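Local atomic coordinates of Dye type peroxidase A (Streptomyces lividans 1326, PDB entry 6GZW), a protein that is a haem peroxidase of the dye-decolourising family, probably using hydrogen peroxide to oxidise dyes and related substrates. Residues N283-A297 / P335-S347. Residues are numbered along the deposited sequence; the frame is centred on the assembly and turned at random.
Sequences NAHARITRPDQNGGA and PVQRKLDRGDALS. With HEM (protoporphyrin IX containing Fe), chain C.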
loop_
_atom_site.group_PDB
_atom_site.type_symbol
_atom_site.label_atom_id
_atom_site.label_comp_id
_atom_site.label_asym_id
_atom_site.label_seq_id
_atom_site.Cartn_x
_atom_site.Cartn_y
_atom_site.Cartn_z
ATOM N N ASN A 283 -15.021 -24.677 19.045
ATOM C CA ASN A 283 -15.253 -23.939 17.795
ATOM C C ASN A 283 -14.114 -22.967 17.492
ATOM O O ASN A 283 -14.312 -22.062 16.675
ATOM C CB ASN A 283 -16.588 -23.187 17.837
ATOM C CG ASN A 283 -16.660 -22.142 18.962
ATOM O OD1 ASN A 283 -15.806 -22.094 19.850
ATOM N ND2 ASN A 283 -17.679 -21.278 18.905
ATOM N N ALA A 284 -12.943 -23.140 18.118
ATOM C CA ALA A 284 -11.799 -22.247 17.860
ATOM C C ALA A 284 -11.301 -22.451 16.438
ATOM O O ALA A 284 -11.114 -23.567 15.994
ATOM C CB ALA A 284 -10.673 -22.505 18.834
ATOM N N HIS A 285 -11.014 -21.356 15.742
ATOM C CA HIS A 285 -10.551 -21.409 14.343
ATOM C C HIS A 285 -9.335 -22.314 14.120
ATOM O O HIS A 285 -9.310 -23.125 13.186
ATOM C CB HIS A 285 -10.231 -19.980 13.918
ATOM C CG HIS A 285 -9.826 -19.857 12.492
ATOM N ND1 HIS A 285 -10.738 -19.855 11.460
ATOM C CD2 HIS A 285 -8.604 -19.747 11.937
ATOM C CE1 HIS A 285 -10.084 -19.728 10.313
ATOM N NE2 HIS A 285 -8.786 -19.664 10.581
ATOM N N ALA A 286 -8.336 -22.166 14.970
ATOM C CA ALA A 286 -7.101 -22.956 14.849
ATOM C C ALA A 286 -7.230 -24.402 15.349
ATOM O O ALA A 286 -6.268 -25.195 15.209
ATOM C CB ALA A 286 -5.911 -22.242 15.495
ATOM N N ARG A 287 -8.388 -24.759 15.905
ATOM C CA ARG A 287 -8.738 -26.174 16.070
ATOM C C ARG A 287 -9.406 -26.717 14.810
ATOM O O ARG A 287 -8.933 -27.663 14.188
ATOM C CB ARG A 287 -9.689 -26.373 17.261
ATOM C CG ARG A 287 -10.206 -27.803 17.412
ATOM C CD ARG A 287 -11.376 -27.858 18.389
ATOM N NE ARG A 287 -10.920 -27.751 19.764
ATOM C CZ ARG A 287 -10.539 -28.770 20.530
ATOM N NH1 ARG A 287 -10.504 -30.011 20.074
ATOM N NH2 ARG A 287 -10.120 -28.533 21.772
ATOM N N ILE A 288 -10.512 -26.092 14.431
ATOM C CA ILE A 288 -11.388 -26.673 13.420
ATOM C C ILE A 288 -10.867 -26.618 11.966
ATOM O O ILE A 288 -11.376 -27.329 11.102
ATOM C CB ILE A 288 -12.830 -26.160 13.545
ATOM C CG1 ILE A 288 -12.944 -24.697 13.131
ATOM C CG2 ILE A 288 -13.361 -26.408 14.975
ATOM C CD1 ILE A 288 -14.368 -24.189 13.156
ATOM N N THR A 289 -9.849 -25.799 11.719
ATOM C CA THR A 289 -9.225 -25.735 10.389
ATOM C C THR A 289 -8.094 -26.768 10.153
ATOM O O THR A 289 -7.629 -26.929 9.020
ATOM C CB THR A 289 -8.599 -24.339 10.166
ATOM O OG1 THR A 289 -7.731 -24.084 11.267
ATOM C CG2 THR A 289 -9.645 -23.269 10.061
ATOM N N ARG A 290 -7.668 -27.498 11.191
ATOM C CA ARG A 290 -6.533 -28.416 11.052
ATOM C C ARG A 290 -6.825 -29.553 10.055
ATOM O O ARG A 290 -7.971 -30.065 9.985
ATOM C CB ARG A 290 -6.153 -29.028 12.395
ATOM C CG ARG A 290 -5.640 -28.072 13.479
ATOM C CD ARG A 290 -5.702 -28.713 14.865
ATOM N NE ARG A 290 -4.814 -29.864 14.925
ATOM C CZ ARG A 290 -3.555 -29.859 15.370
ATOM N NH1 ARG A 290 -2.962 -28.743 15.798
ATOM N NH2 ARG A 290 -2.844 -30.999 15.346
ATOM N N PRO A 291 -5.801 -29.963 9.283
ATOM C CA PRO A 291 -6.013 -31.135 8.430
ATOM C C PRO A 291 -6.510 -32.366 9.207
ATOM O O PRO A 291 -7.391 -33.058 8.714
ATOM C CB PRO A 291 -4.638 -31.353 7.758
ATOM C CG PRO A 291 -4.002 -29.974 7.742
ATOM C CD PRO A 291 -4.500 -29.310 9.006
ATOM N N ASP A 292 -6.008 -32.580 10.429
ATOM C CA ASP A 292 -6.477 -33.735 11.230
ATOM C C ASP A 292 -7.939 -33.654 11.773
ATOM O O ASP A 292 -8.449 -34.647 12.319
ATOM C CB ASP A 292 -5.457 -34.126 12.298
ATOM C CG ASP A 292 -5.300 -33.105 13.397
ATOM O OD1 ASP A 292 -6.134 -32.183 13.577
ATOM O OD2 ASP A 292 -4.298 -33.266 14.102
ATOM N N GLN A 293 -8.602 -32.507 11.614
ATOM C CA GLN A 293 -10.036 -32.327 11.879
ATOM C C GLN A 293 -10.907 -32.323 10.633
ATOM O O GLN A 293 -12.112 -32.118 10.729
ATOM C CB GLN A 293 -10.241 -31.003 12.649
ATOM C CG GLN A 293 -9.365 -30.882 13.871
ATOM C CD GLN A 293 -9.638 -31.986 14.868
ATOM O OE1 GLN A 293 -10.759 -32.094 15.360
ATOM N NE2 GLN A 293 -8.632 -32.801 15.152
ATOM N N ASN A 294 -10.298 -32.501 9.453
ATOM C CA ASN A 294 -11.004 -32.402 8.173
ATOM C C ASN A 294 -10.566 -33.502 7.211
ATOM O O ASN A 294 -10.449 -33.284 5.991
ATOM C CB ASN A 294 -10.698 -31.024 7.567
ATOM C CG ASN A 294 -11.303 -29.895 8.359
ATOM O OD1 ASN A 294 -12.517 -29.669 8.314
ATOM N ND2 ASN A 294 -10.453 -29.173 9.101
ATOM N N GLY A 295 -10.324 -34.695 7.764
ATOM C CA GLY A 295 -9.964 -35.854 6.961
ATOM C C GLY A 295 -8.775 -35.624 6.045
ATOM O O GLY A 295 -8.729 -36.163 4.953
ATOM N N GLY A 296 -7.804 -34.820 6.490
ATOM C CA GLY A 296 -6.580 -34.603 5.747
ATOM C C GLY A 296 -6.617 -33.389 4.803
ATOM O O GLY A 296 -5.608 -33.092 4.187
ATOM N N ALA A 297 -7.755 -32.697 4.700
ATOM C CA ALA A 297 -7.838 -31.470 3.880
ATOM C C ALA A 297 -6.812 -30.419 4.335
ATOM O O ALA A 297 -6.634 -30.192 5.544
ATOM C CB ALA A 297 -9.232 -30.912 3.921
ATOM N N PRO A 335 -13.907 -28.174 1.789
ATOM C CA PRO A 335 -14.408 -28.822 3.029
ATOM C C PRO A 335 -14.122 -28.051 4.317
ATOM O O PRO A 335 -14.937 -28.072 5.232
ATOM C CB PRO A 335 -13.719 -30.194 3.023
ATOM C CG PRO A 335 -12.543 -30.040 2.115
ATOM C CD PRO A 335 -12.948 -29.026 1.075
ATOM N N VAL A 336 -13.014 -27.320 4.369
ATOM C CA VAL A 336 -12.689 -26.534 5.548
ATOM C C VAL A 336 -13.689 -25.381 5.633
ATOM O O VAL A 336 -14.279 -25.157 6.687
ATOM C CB VAL A 336 -11.229 -26.050 5.542
ATOM C CG1 VAL A 336 -10.964 -25.139 6.726
ATOM C CG2 VAL A 336 -10.268 -27.241 5.553
ATOM N N GLN A 337 -13.897 -24.647 4.543
ATOM C CA GLN A 337 -14.882 -23.562 4.571
ATOM C C GLN A 337 -16.307 -24.037 4.866
ATOM O O GLN A 337 -17.050 -23.333 5.561
ATOM C CB GLN A 337 -14.820 -22.692 3.288
ATOM C CG GLN A 337 -15.682 -21.428 3.296
ATOM C CD GLN A 337 -15.398 -20.471 4.460
ATOM O OE1 GLN A 337 -14.313 -20.487 5.044
ATOM N NE2 GLN A 337 -16.373 -19.627 4.789
ATOM N N ARG A 338 -16.682 -25.234 4.392
ATOM C CA ARG A 338 -18.011 -25.787 4.747
ATOM C C ARG A 338 -18.126 -25.878 6.255
ATOM O O ARG A 338 -19.165 -25.541 6.821
ATOM C CB ARG A 338 -18.217 -27.161 4.146
ATOM C CG ARG A 338 -18.569 -27.163 2.678
ATOM C CD ARG A 338 -19.013 -28.570 2.281
ATOM N NE ARG A 338 -19.346 -28.696 0.863
ATOM C CZ ARG A 338 -20.446 -28.210 0.295
ATOM N NH1 ARG A 338 -21.339 -27.509 0.996
ATOM N NH2 ARG A 338 -20.660 -28.410 -1.005
ATOM N N LYS A 339 -17.047 -26.334 6.892
ATOM C CA LYS A 339 -16.993 -26.424 8.346
ATOM C C LYS A 339 -16.955 -25.070 9.022
ATOM O O LYS A 339 -17.587 -24.885 10.061
ATOM C CB LYS A 339 -15.756 -27.167 8.786
ATOM C CG LYS A 339 -15.677 -27.351 10.292
ATOM C CD LYS A 339 -14.781 -28.507 10.641
ATOM C CE LYS A 339 -15.453 -29.826 10.323
ATOM N NZ LYS A 339 -14.441 -30.896 10.444
ATOM N N LEU A 340 -16.182 -24.127 8.468
ATOM C CA LEU A 340 -16.105 -22.802 9.116
ATOM C C LEU A 340 -17.396 -21.994 9.041
ATOM O O LEU A 340 -17.710 -21.194 9.955
ATOM C CB LEU A 340 -14.978 -21.960 8.509
ATOM C CG LEU A 340 -13.568 -22.533 8.462
ATOM C CD1 LEU A 340 -12.605 -21.450 8.030
ATOM C CD2 LEU A 340 -13.150 -23.163 9.780
ATOM N N ASP A 341 -18.111 -22.184 7.934
ATOM C CA ASP A 341 -19.227 -21.329 7.504
ATOM C C ASP A 341 -20.079 -20.826 8.680
ATOM O O ASP A 341 -20.121 -19.613 8.961
ATOM C CB ASP A 341 -20.048 -22.090 6.451
ATOM C CG ASP A 341 -21.202 -21.294 5.921
ATOM O OD1 ASP A 341 -20.991 -20.133 5.543
ATOM O OD2 ASP A 341 -22.332 -21.831 5.868
ATOM N N ARG A 342 -20.698 -21.773 9.395
ATOM C CA ARG A 342 -21.407 -21.507 10.662
ATOM C C ARG A 342 -20.670 -21.999 11.919
ATOM O O ARG A 342 -20.927 -21.488 13.028
ATOM C CB ARG A 342 -22.800 -22.179 10.624
ATOM C CG ARG A 342 -23.749 -21.625 9.561
ATOM C CD ARG A 342 -25.200 -22.036 9.812
ATOM N NE ARG A 342 -25.504 -23.420 9.434
ATOM C CZ ARG A 342 -26.134 -23.824 8.316
ATOM N NH1 ARG A 342 -26.568 -22.969 7.378
ATOM N NH2 ARG A 342 -26.341 -25.139 8.131
ATOM N N GLY A 343 -19.815 -23.013 11.774
ATOM C CA GLY A 343 -19.134 -23.609 12.914
ATOM C C GLY A 343 -18.008 -22.827 13.575
ATOM O O GLY A 343 -17.690 -23.076 14.729
ATOM N N ASP A 344 -17.401 -21.876 12.870
ATOM C CA ASP A 344 -16.182 -21.224 13.345
ATOM C C ASP A 344 -16.539 -20.026 14.225
ATOM O O ASP A 344 -17.339 -19.183 13.835
ATOM C CB ASP A 344 -15.402 -20.752 12.111
ATOM C CG ASP A 344 -14.028 -20.226 12.429
ATOM O OD1 ASP A 344 -13.614 -20.145 13.611
ATOM O OD2 ASP A 344 -13.325 -19.894 11.444
ATOM N N ALA A 345 -15.951 -19.943 15.416
ATOM C CA ALA A 345 -16.091 -18.740 16.244
ATOM C C ALA A 345 -15.696 -17.476 15.478
ATOM O O ALA A 345 -16.287 -16.416 15.702
ATOM C CB ALA A 345 -15.273 -18.857 17.509
ATOM N N LEU A 346 -14.735 -17.594 14.561
ATOM C CA LEU A 346 -14.252 -16.404 13.818
ATOM C C LEU A 346 -15.287 -15.843 12.849
ATOM O O LEU A 346 -15.219 -14.665 12.503
ATOM C CB LEU A 346 -12.983 -16.752 13.059
ATOM C CG LEU A 346 -12.315 -15.659 12.219
ATOM C CD1 LEU A 346 -11.861 -14.544 13.125
ATOM C CD2 LEU A 346 -11.181 -16.216 11.366
ATOM N N SER A 347 -16.222 -16.655 12.379
ATOM C CA SER A 347 -17.140 -16.259 11.302
ATOM C C SER A 347 -17.953 -15.008 11.611
ATOM O O SER A 347 -18.253 -14.242 10.732
ATOM C CB SER A 347 -18.054 -17.451 10.919
ATOM O OG SER A 347 -17.275 -18.436 10.248
HETATM C CHA HEM C . -4.892 -20.886 10.913
HETATM C CHB HEM C . -6.661 -16.383 11.092
HETATM C CHC HEM C . -9.543 -17.437 7.326
HETATM C CHD HEM C . -7.770 -21.907 7.161
HETATM C C1A HEM C . -5.120 -19.587 11.287
HETATM C C2A HEM C . -4.504 -18.949 12.404
HETATM C C3A HEM C . -5.011 -17.691 12.444
HETATM C C4A HEM C . -5.942 -17.551 11.363
HETATM C CMA HEM C . -4.668 -16.585 13.414
HETATM C CAA HEM C . -3.495 -19.549 13.374
HETATM C CBA HEM C . -2.022 -19.402 13.021
HETATM C CGA HEM C . -1.660 -20.219 11.826
HETATM O O1A HEM C . -1.390 -21.448 11.902
HETATM O O2A HEM C . -1.643 -19.675 10.685
HETATM C C1B HEM C . -7.597 -16.274 10.047
HETATM C C2B HEM C . -8.294 -15.075 9.718
HETATM C C3B HEM C . -9.118 -15.335 8.668
HETATM C C4B HEM C . -8.890 -16.775 8.338
HETATM C CMB HEM C . -8.173 -13.770 10.444
HETATM C CAB HEM C . -9.985 -14.421 7.893
HETATM C CBB HEM C . -9.779 -13.120 7.778
HETATM C C1C HEM C . -9.359 -18.755 6.973
HETATM C C2C HEM C . -10.050 -19.413 5.922
HETATM C C3C HEM C . -9.552 -20.704 5.887
HETATM C C4C HEM C . -8.532 -20.798 6.901
HETATM C CMC HEM C . -11.130 -18.860 5.044
HETATM C CAC HEM C . -9.947 -21.855 5.040
HETATM C CBC HEM C . -11.118 -22.045 4.414
HETATM C C1D HEM C . -6.791 -21.915 8.162
HETATM C C2D HEM C . -5.952 -23.113 8.352
HETATM C C3D HEM C . -5.148 -22.843 9.398
HETATM C C4D HEM C . -5.515 -21.463 9.830
HETATM C CMD HEM C . -5.960 -24.388 7.514
HETATM C CAD HEM C . -4.104 -23.781 9.982
HETATM C CBD HEM C . -4.708 -24.775 10.979
HETATM C CGD HEM C . -3.662 -25.723 11.475
HETATM O O1D HEM C . -3.047 -25.493 12.554
HETATM O O2D HEM C . -3.390 -26.731 10.791
HETATM N NA HEM C . -6.072 -18.758 10.714
HETATM N NB HEM C . -8.005 -17.246 9.222
HETATM N NC HEM C . -8.501 -19.604 7.588
HETATM N ND HEM C . -6.570 -20.991 9.114
HETATM FE FE HEM C . -7.281 -19.194 9.189
HETATM O O HOH W 1 -5.930 -18.560 7.884
#
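Leu-340 splits its two methyls: CD2 lies 3.5 Å from Thr-289 CG2 and touches Ile-288 CG1, while CD1 rests on the haem and His-285 CE1. Val-336, one helical turn earlier, splits likewise, CG1 against the haem vinyl carbon CAC and CG2 against Ala-297 CB and the amide of Asn-294. Ile-288 CD1 reaches on to the CA and CB of Asp-344. The imidazole of His-285 sits between methyl groups, each offset toward the rim, Leu-346 CD2 making a CH-pi contact over one face, 3.9 Å from the ring centroid, and Thr-289 CG2 lying against the opposite face. With CG anti to the backbone N (chi1 -176°), the ring drops toward the haem, where NE2 binds the iron at 2.1 Å; a water is the other axial ligand. At the far edge, ND1 donates to Asp-344 OD2 (2.6 Å), nearly straight and on the syn side of a carboxylate turned only 18° from the ring plane, which fixes the rotation of the imidazole. Asp-344 OD1 accepts from Leu-346 N in an Asx turn, and Ala-345 N donates to Asn-283 O (3.0 Å). At the other end, Lys-339 NZ donates to Asn-294 OD1 (3.1 Å) from above the amide plane, and Asn-294 ND2 bonds Ile-288 O and Arg-290 O. An alanine here, lacking the amide, would probably leave the Lys-339 ammonium less firmly placed and the chain from Ile-288 to Asn-294 less tightly cross-linked. Helix 333-343 thus packs against short helix 285-288 and the turns after it on the proximal side of the haem. The hydrogen-bonded iron–histidine–aspartate arrangement, probably strengthening the imidazole as an electron donor, is the proximal site known from haem peroxidases.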